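Carbon monoxide oxidation system transcription regulator CooA-1 (Carboxydothermus hydrogenoformans, PDB 6CPB) probably regulates transcription by binding DNA in response to carbon monoxide sensed at heme, the part studied here being its heme domain. Local coordinates at residues A[15-20]-A[106-111]. Numbering follows the deposited sequence.
Sequences EEYSGV and FPAFSL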
ATOM      1  N   GLU A  15      -5.020 -15.416  22.156  1.00 12.79           N
ATOM      2  CA  GLU A  15      -4.198 -16.582  22.451  1.00 12.42           C
ATOM      3  C   GLU A  15      -3.772 -17.320  21.181  1.00 12.13           C
ATOM      4  O   GLU A  15      -2.645 -17.822  21.087  1.00 13.30           O
ATOM      5  CB  GLU A  15      -4.986 -17.498  23.395  1.00 13.70           C
ATOM      6  CG  GLU A  15      -4.272 -18.750  23.829  1.00 14.96           C
ATOM      7  CD  GLU A  15      -5.060 -19.569  24.854  1.00 14.23           C
ATOM      8  OE1 GLU A  15      -6.198 -19.193  25.229  1.00 15.00           O
ATOM      9  OE2 GLU A  15      -4.518 -20.605  25.295  1.00 15.43           O
ATOM     10  N   GLU A  16      -4.662 -17.395  20.185  1.00 11.97           N
ATOM     11  CA  GLU A  16      -4.377 -18.134  18.957  1.00 12.13           C
ATOM     12  C   GLU A  16      -3.140 -17.619  18.235  1.00 12.38           C
ATOM     13  O   GLU A  16      -2.518 -18.373  17.474  1.00 13.10           O
ATOM     14  CB  GLU A  16      -5.595 -18.087  18.038  1.00 13.17           C
ATOM     15  CG  GLU A  16      -5.428 -18.742  16.663  1.00 13.78           C
ATOM     16  CD  GLU A  16      -5.184 -20.253  16.700  1.00 13.60           C
ATOM     17  OE1 GLU A  16      -5.408 -20.907  17.738  1.00 14.51           O
ATOM     18  OE2 GLU A  16      -4.754 -20.783  15.654  1.00 14.86           O
ATOM     19  N   TYR A  17      -2.796 -16.340  18.420  1.00 12.57           N
ATOM     20  CA  TYR A  17      -1.637 -15.723  17.786  1.00 12.29           C
ATOM     21  C   TYR A  17      -0.420 -15.665  18.702  1.00 12.74           C
ATOM     22  O   TYR A  17       0.617 -15.129  18.295  1.00 13.92           O
ATOM     23  CB  TYR A  17      -2.000 -14.311  17.314  1.00 12.44           C
ATOM     24  CG  TYR A  17      -2.961 -14.301  16.145  1.00 12.33           C
ATOM     25  CD1 TYR A  17      -4.331 -14.395  16.333  1.00 12.78           C
ATOM     26  CD2 TYR A  17      -2.494 -14.152  14.849  1.00 14.24           C
ATOM     27  CE1 TYR A  17      -5.205 -14.376  15.256  1.00 13.59           C
ATOM     28  CE2 TYR A  17      -3.353 -14.123  13.781  1.00 15.10           C
ATOM     29  CZ  TYR A  17      -4.706 -14.229  13.984  1.00 13.96           C
ATOM     30  OH  TYR A  17      -5.545 -14.191  12.888  1.00 17.77           O
ATOM     31  N   SER A  18      -0.527 -16.171  19.934  1.00 13.66           N
ATOM     32  CA  SER A  18       0.542 -15.967  20.904  1.00 15.16           C
ATOM     33  C   SER A  18       1.840 -16.637  20.473  1.00 16.43           C
ATOM     34  O   SER A  18       2.928 -16.134  20.782  1.00 20.12           O
ATOM     35  CB  SER A  18       0.113 -16.441  22.294  1.00 16.26           C
ATOM     36  OG  SER A  18      -0.216 -17.819  22.288  1.00 17.04           O
ATOM     37  N   GLY A  19       1.754 -17.752  19.746  1.00 15.66           N
ATOM     38  CA  GLY A  19       2.964 -18.420  19.296  1.00 16.60           C
ATOM     39  C   GLY A  19       3.642 -17.683  18.158  1.00 15.45           C
ATOM     40  O   GLY A  19       4.858 -17.481  18.167  1.00 16.77           O
ATOM     41  N   VAL A  20       2.865 -17.260  17.162  1.00 14.70           N
ATOM     42  CA  VAL A  20       3.488 -16.600  16.028  1.00 15.01           C
ATOM     43  C   VAL A  20       4.049 -15.241  16.435  1.00 14.06           C
ATOM     44  O   VAL A  20       5.082 -14.811  15.914  1.00 14.57           O
ATOM     45  CB  VAL A  20       2.531 -16.546  14.821  1.00 17.49           C
ATOM     46  CG1 VAL A  20       1.350 -15.654  15.092  1.00 17.34           C
ATOM     47  CG2 VAL A  20       3.274 -16.111  13.577  1.00 19.50           C
ATOM     48  N   PHE A 106      -1.339 -16.727   8.496  1.00 12.42           N
ATOM     49  CA  PHE A 106      -2.071 -15.741   9.295  1.00 12.56           C
ATOM     50  C   PHE A 106      -2.227 -14.466   8.474  1.00 12.03           C
ATOM     51  O   PHE A 106      -1.561 -13.456   8.733  1.00 12.73           O
ATOM     52  CB  PHE A 106      -1.317 -15.434  10.593  1.00 14.16           C
ATOM     53  CG  PHE A 106      -1.156 -16.614  11.500  1.00 19.48           C
ATOM     54  CD1 PHE A 106      -2.209 -17.042  12.277  1.00 22.27           C
ATOM     55  CD2 PHE A 106       0.059 -17.277  11.587  1.00 22.98           C
ATOM     56  CE1 PHE A 106      -2.057 -18.134  13.127  1.00 25.84           C
ATOM     57  CE2 PHE A 106       0.216 -18.352  12.433  1.00 26.20           C
ATOM     58  CZ  PHE A 106      -0.848 -18.777  13.194  1.00 25.72           C
ATOM     59  N   PRO A 107      -3.125 -14.469   7.488  1.00 12.73           N
ATOM     60  CA  PRO A 107      -3.222 -13.318   6.576  1.00 14.10           C
ATOM     61  C   PRO A 107      -3.782 -12.045   7.199  1.00 12.72           C
ATOM     62  O   PRO A 107      -3.687 -10.988   6.564  1.00 13.27           O
ATOM     63  CB  PRO A 107      -4.123 -13.833   5.444  1.00 17.14           C
ATOM     64  CG  PRO A 107      -4.762 -15.023   5.960  1.00 18.95           C
ATOM     65  CD  PRO A 107      -3.904 -15.613   7.006  1.00 14.30           C
ATOM     66  N   ALA A 108      -4.345 -12.084   8.408  1.00 12.40           N
ATOM     67  CA  ALA A 108      -4.851 -10.855   9.016  1.00 13.06           C
ATOM     68  C   ALA A 108      -3.801  -9.745   9.032  1.00 12.78           C
ATOM     69  O   ALA A 108      -4.123  -8.572   8.797  1.00 13.58           O
ATOM     70  CB  ALA A 108      -5.339 -11.135  10.432  1.00 14.08           C
ATOM     71  N   PHE A 109      -2.538 -10.086   9.298  1.00 12.65           N
ATOM     72  CA  PHE A 109      -1.495  -9.070   9.346  1.00 12.54           C
ATOM     73  C   PHE A 109      -1.414  -8.314   8.029  1.00 12.69           C
ATOM     74  O   PHE A 109      -1.144  -7.103   8.003  1.00 13.94           O
ATOM     75  CB  PHE A 109      -0.137  -9.714   9.636  1.00 12.66           C
ATOM     76  CG  PHE A 109      -0.021 -10.354  11.006  1.00 12.80           C
ATOM     77  CD1 PHE A 109       0.232  -9.591  12.128  1.00 13.45           C
ATOM     78  CD2 PHE A 109      -0.105 -11.723  11.157  1.00 12.63           C
ATOM     79  CE1 PHE A 109       0.361 -10.179  13.374  1.00 14.33           C
ATOM     80  CE2 PHE A 109       0.009 -12.313  12.397  1.00 12.79           C
ATOM     81  CZ  PHE A 109       0.252 -11.543  13.506  1.00 13.40           C
ATOM     82  N   SER A 110      -1.633  -9.014   6.920  1.00 12.31           N
ATOM     83  CA  SER A 110      -1.498  -8.385   5.619  1.00 12.48           C
ATOM     84  C   SER A 110      -2.659  -7.461   5.306  1.00 12.22           C
ATOM     85  O   SER A 110      -2.494  -6.528   4.515  1.00 12.14           O
ATOM     86  CB  SER A 110      -1.385  -9.452   4.539  1.00 12.84           C
ATOM     87  OG  SER A 110      -2.626 -10.129   4.306  1.00 15.26           O
ATOM     88  N   LEU A 111      -3.836  -7.690   5.882  1.00 12.69           N
ATOM     89  CA  LEU A 111      -4.960  -6.813   5.586  1.00 12.58           C
ATOM     90  C   LEU A 111      -4.776  -5.442   6.212  1.00 11.72           C
ATOM     91  O   LEU A 111      -5.133  -4.423   5.612  1.00 11.71           O
ATOM     92  CB  LEU A 111      -6.271  -7.447   6.031  1.00 14.71           C
ATOM     93  CG  LEU A 111      -6.755  -8.603   5.141  1.00 17.62           C
ATOM     94  CD1 LEU A 111      -8.060  -9.173   5.654  1.00 20.14           C
ATOM     95  CD2 LEU A 111      -6.920  -8.171   3.690  1.00 19.02           C
TER
HETATM   96  O   HOH W   1      -4.868 -14.462  10.258  1.00 13.68           O
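Tyr-17 and Phe-106 mark the nearest approach of the two backbones, 8.5 Å between their CA atoms, where the turn leading into helix 18-21 faces the start of helix 108-135. Tyr-17 has its CG anti to the carbonyl carbon (chi1 -70°), which sends the ring in between Phe-106 and Phe-109. Against Phe-106 the two side chains run alongside in opposite senses, CE2 of Tyr-17 coming to 3.5 Å from CD1 of Phe-106, with the ring planes inclined at 49°. Phe-109 is turned far more steeply to the tyrosine, at 80°, and brings its CE2 to 4.0 Å from Tyr-17 CD2. Val-20 reaches across to Phe-106 and lays CG1 over one ring face, 4.2 Å from the centroid, a CH-pi contact; the same methyl lies near the plane of the Phe-109 ring, at its edge. An alanine in place of Phe-106 would probably open a gap beside Tyr-17 and Val-20, costing the valine methyl its ring face and the phenol one of its two aromatic neighbours. Beyond the rings, a water in the plane of the phenol bonds Tyr-17 OH at 2.7 Å and accepts from Ala-108 N at 3.1 Å, tying the phenol to the first turn of the long helix. Val-11 touches both Tyr-17 and Phe-109, while Ile-102 packs on Val-20 and Phe-109; farther along, Ser-110 hydrogen-bonds Ser-110 of the second subunit. The result is an aromatic cluster, Tyr-17, Phe-106 and Phe-109, that joins the N-terminal helical part of this cyclic-nucleotide-binding-type domain to the root of its long C-terminal helix.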